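Local coordinates for protein carbohydrate binding family 6 (Clostridium thermocellum, PDB 5A8C) that probably removes terminal alpha-L-arabinofuranosyl residues from arabinose-containing polysaccharides, as a calcium-containing family 43 glycoside hydrolase with a five-bladed beta-propeller fold, at residues A[165-175]-A[187-195]. Sequence-based numbering, arbitrary orientation.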
loop_
_atom_site.group_PDB
_atom_site.type_symbol
_atom_site.label_atom_id
_atom_site.label_comp_id
_atom_site.label_asym_id
_atom_site.label_seq_id
_atom_site.Cartn_x
_atom_site.Cartn_y
_atom_site.Cartn_z
ATOM N N VAL A 165 -0.873 -7.653 -0.923
ATOM C CA VAL A 165 -0.551 -9.056 -1.167
ATOM C C VAL A 165 0.465 -9.536 -0.131
ATOM O O VAL A 165 1.353 -8.795 0.284
ATOM C CB VAL A 165 -0.096 -9.253 -2.625
ATOM C CG1 VAL A 165 0.283 -10.692 -2.923
ATOM C CG2 VAL A 165 -1.164 -8.785 -3.584
ATOM N N PHE A 166 0.305 -10.796 0.258
ATOM C CA PHE A 166 1.052 -11.423 1.303
ATOM C C PHE A 166 1.260 -12.912 0.945
ATOM O O PHE A 166 0.305 -13.539 0.511
ATOM C CB PHE A 166 0.228 -11.263 2.623
ATOM C CG PHE A 166 0.661 -12.170 3.697
ATOM C CD1 PHE A 166 1.810 -11.933 4.448
ATOM C CD2 PHE A 166 -0.091 -13.289 4.028
ATOM C CE1 PHE A 166 2.238 -12.815 5.459
ATOM C CE2 PHE A 166 0.289 -14.126 5.054
ATOM C CZ PHE A 166 1.438 -13.910 5.758
ATOM N N VAL A 167 2.442 -13.446 1.252
ATOM C CA VAL A 167 2.758 -14.855 1.016
ATOM C C VAL A 167 2.983 -15.518 2.379
ATOM O O VAL A 167 3.882 -15.103 3.093
ATOM C CB VAL A 167 3.969 -15.032 0.079
ATOM C CG1 VAL A 167 4.230 -16.505 -0.172
ATOM C CG2 VAL A 167 3.787 -14.277 -1.215
ATOM N N ASP A 168 2.159 -16.509 2.698
ATOM C CA ASP A 168 2.226 -17.152 4.020
ATOM C C ASP A 168 3.312 -18.243 4.050
ATOM O O ASP A 168 3.905 -18.632 3.033
ATOM C CB ASP A 168 0.866 -17.699 4.362
ATOM C CG ASP A 168 0.573 -17.788 5.860
ATOM O OD1 ASP A 168 1.455 -17.508 6.677
ATOM O OD2 ASP A 168 -0.592 -18.185 6.146
ATOM N N ASP A 169 3.557 -18.734 5.266
ATOM C CA ASP A 169 4.549 -19.744 5.523
ATOM C C ASP A 169 4.330 -21.040 4.772
ATOM O O ASP A 169 5.268 -21.745 4.433
ATOM C CB ASP A 169 4.544 -20.113 7.036
ATOM C CG ASP A 169 5.058 -19.042 7.933
ATOM O OD1 ASP A 169 6.025 -18.333 7.598
ATOM O OD2 ASP A 169 4.564 -18.962 9.099
ATOM N N ASP A 170 3.057 -21.381 4.541
ATOM C CA ASP A 170 2.625 -22.564 3.801
ATOM C C ASP A 170 2.736 -22.405 2.320
ATOM O O ASP A 170 2.370 -23.314 1.567
ATOM C CB ASP A 170 1.169 -22.938 4.182
ATOM C CG ASP A 170 0.146 -21.862 3.857
ATOM O OD1 ASP A 170 0.477 -20.832 3.295
ATOM O OD2 ASP A 170 -1.049 -22.086 4.193
ATOM N N GLY A 171 3.219 -21.245 1.838
ATOM C CA GLY A 171 3.353 -21.008 0.426
ATOM C C GLY A 171 2.105 -20.494 -0.253
ATOM O O GLY A 171 2.140 -20.315 -1.479
ATOM N N GLN A 172 1.063 -20.181 0.504
ATOM C CA GLN A 172 -0.150 -19.616 -0.099
ATOM C C GLN A 172 -0.052 -18.088 -0.094
ATOM O O GLN A 172 0.080 -17.474 0.960
ATOM C CB GLN A 172 -1.406 -20.059 0.671
ATOM C CG GLN A 172 -2.695 -19.573 0.005
ATOM C CD GLN A 172 -2.855 -20.147 -1.360
ATOM O OE1 GLN A 172 -3.079 -21.378 -1.477
ATOM N NE2 GLN A 172 -2.756 -19.340 -2.394
ATOM N N ALA A 173 -0.158 -17.503 -1.272
ATOM C CA ALA A 173 -0.309 -16.055 -1.418
ATOM C C ALA A 173 -1.776 -15.676 -1.357
ATOM O O ALA A 173 -2.678 -16.403 -1.833
ATOM C CB ALA A 173 0.276 -15.594 -2.746
ATOM N N TYR A 174 -2.017 -14.499 -0.809
ATOM C CA TYR A 174 -3.324 -13.889 -0.638
ATOM C C TYR A 174 -3.274 -12.455 -1.082
ATOM O O TYR A 174 -2.307 -11.759 -0.787
ATOM C CB TYR A 174 -3.761 -13.902 0.813
ATOM C CG TYR A 174 -3.900 -15.281 1.443
ATOM C CD1 TYR A 174 -2.826 -15.892 2.076
ATOM C CD2 TYR A 174 -5.114 -15.965 1.435
ATOM C CE1 TYR A 174 -2.945 -17.113 2.687
ATOM C CE2 TYR A 174 -5.231 -17.201 2.049
ATOM C CZ TYR A 174 -4.158 -17.763 2.680
ATOM O OH TYR A 174 -4.304 -19.001 3.287
ATOM N N MET A 175 -4.329 -11.984 -1.739
ATOM C CA MET A 175 -4.547 -10.563 -2.026
ATOM C C MET A 175 -5.735 -10.074 -1.220
ATOM O O MET A 175 -6.846 -10.565 -1.449
ATOM C CB MET A 175 -4.757 -10.291 -3.480
ATOM C CG MET A 175 -5.008 -8.809 -3.762
ATOM S SD MET A 175 -5.657 -8.368 -5.376
ATOM C CE MET A 175 -4.159 -8.635 -6.217
ATOM N N VAL A 187 -10.650 -10.935 0.331
ATOM C CA VAL A 187 -9.362 -11.584 0.212
ATOM C C VAL A 187 -9.513 -12.775 -0.718
ATOM O O VAL A 187 -10.474 -13.541 -0.626
ATOM C CB VAL A 187 -8.752 -11.958 1.585
ATOM C CG1 VAL A 187 -9.679 -12.856 2.426
ATOM C CG2 VAL A 187 -7.390 -12.573 1.437
ATOM N N ILE A 188 -8.572 -12.940 -1.627
ATOM C CA ILE A 188 -8.573 -14.050 -2.575
ATOM C C ILE A 188 -7.195 -14.681 -2.625
ATOM O O ILE A 188 -6.173 -13.997 -2.511
ATOM C CB ILE A 188 -9.040 -13.597 -3.963
ATOM C CG1 ILE A 188 -9.394 -14.807 -4.879
ATOM C CG2 ILE A 188 -8.045 -12.651 -4.637
ATOM C CD1 ILE A 188 -10.185 -14.410 -6.104
ATOM N N LYS A 189 -7.140 -16.001 -2.764
ATOM C CA LYS A 189 -5.879 -16.668 -3.015
ATOM C C LYS A 189 -5.337 -16.377 -4.389
ATOM O O LYS A 189 -6.072 -16.300 -5.365
ATOM C CB LYS A 189 -6.070 -18.185 -2.839
ATOM C CG LYS A 189 -6.353 -18.558 -1.435
ATOM C CD LYS A 189 -6.517 -20.081 -1.267
ATOM C CE LYS A 189 -7.657 -20.744 -2.059
ATOM N NZ LYS A 189 -9.026 -20.276 -1.677
ATOM N N LEU A 190 -4.002 -16.212 -4.460
ATOM C CA LEU A 190 -3.281 -16.170 -5.726
ATOM C C LEU A 190 -2.533 -17.452 -5.942
ATOM O O LEU A 190 -2.044 -18.077 -4.993
ATOM C CB LEU A 190 -2.303 -14.990 -5.778
ATOM C CG LEU A 190 -2.878 -13.595 -5.507
ATOM C CD1 LEU A 190 -1.801 -12.563 -5.691
ATOM C CD2 LEU A 190 -4.091 -13.319 -6.341
ATOM N N GLY A 191 -2.394 -17.850 -7.207
ATOM C CA GLY A 191 -1.547 -18.968 -7.523
ATOM C C GLY A 191 -0.090 -18.686 -7.232
ATOM O O GLY A 191 0.342 -17.523 -7.097
ATOM N N ASN A 192 0.711 -19.755 -7.194
ATOM C CA ASN A 192 2.141 -19.587 -6.920
ATOM C C ASN A 192 2.822 -18.741 -8.004
ATOM O O ASN A 192 3.848 -18.126 -7.704
ATOM C CB ASN A 192 2.851 -20.923 -6.791
ATOM C CG ASN A 192 2.502 -21.664 -5.483
ATOM O OD1 ASN A 192 1.844 -21.116 -4.590
ATOM N ND2 ASN A 192 2.956 -22.882 -5.377
ATOM N N ASP A 193 2.272 -18.680 -9.218
ATOM C CA ASP A 193 2.822 -17.818 -10.265
ATOM C C ASP A 193 2.499 -16.362 -10.061
ATOM O O ASP A 193 3.022 -15.527 -10.827
ATOM C CB ASP A 193 2.395 -18.291 -11.650
ATOM C CG ASP A 193 0.879 -18.162 -11.985
ATOM O OD1 ASP A 193 0.134 -17.437 -11.294
ATOM O OD2 ASP A 193 0.488 -18.743 -13.043
ATOM N N MET A 194 1.676 -16.007 -9.080
ATOM C CA MET A 194 1.411 -14.658 -8.655
ATOM C C MET A 194 0.660 -13.797 -9.660
ATOM O O MET A 194 0.399 -12.614 -9.422
ATOM C CB MET A 194 2.682 -13.961 -8.192
ATOM C CG MET A 194 3.315 -14.664 -7.014
ATOM S SD MET A 194 2.282 -14.672 -5.516
ATOM C CE MET A 194 2.716 -13.069 -4.821
ATOM N N ILE A 195 0.176 -14.420 -10.753
ATOM C CA ILE A 195 -0.510 -13.712 -11.850
ATOM C C ILE A 195 -1.843 -14.372 -12.177
ATOM O O ILE A 195 -2.398 -14.129 -13.241
ATOM C CB ILE A 195 0.395 -13.572 -13.098
ATOM C CG1 ILE A 195 0.772 -14.949 -13.671
ATOM C CG2 ILE A 195 1.609 -12.735 -12.782
ATOM C CD1 ILE A 195 1.356 -14.843 -15.053
HETATM O O HOH W 1 0.382 -18.819 -3.836
#
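Met-175 and Ile-188 form a hydrogen-bonded antiparallel pair in one blade of the five-bladed beta-propeller, where the hairpin strands 173-178 and 185-190 lie side by side. Met-175 N donates nearly straight to Ile-188 O at 2.8 Å, and Ile-188 N returns a bond to Met-175 O. One step along the ladder, Tyr-174 faces Lys-189 in a non-hydrogen-bonded pair.

The tightly packed side carries Ala-173, Met-175, Ile-188 and Leu-190, and lies against strands 104-109 and 112-118, with Tyr-116 touching both Met-175 and Leu-190. Met-194 closes this layer from the type I turn Gly-191 to Met-194. Bends at chi2 (-64°) and chi3 (-85°) fold its thioether back toward residues 165-175: SD sits 3.5 Å from Ala-173 CB, while CE lies 3.9 Å from Val-165 CG1 and also meets Val-167 CG2. Leu-190 CD1 reaches that same Val-165 methyl, the two side chains crossing at about a right angle. Strand 164-167 is thereby tied to residues 187-195 through apolar atoms.

The other side is looser and more polar. Lys-189 runs beside the Tyr-174 ring, pointing the same way, with CG 3.9 Å from Tyr-174 CE2; its aliphatic chain also crosses Gln-172, bringing Lys-189 CD to 3.7 Å from Gln-172 CD. Where the strands separate, a water takes over: it accepts from Ala-173 N at 2.9 Å and bridges to Leu-190 O and Asn-192 OD1. Ala-173 O is gripped twice. Leu-190 N approaches from above its carbonyl plane, 51° out, and Gln-172, its chain bent at chi2, brings NE2 back to the same oxygen at 3.0 Å, with Ala-173 O close to the plane of the amide.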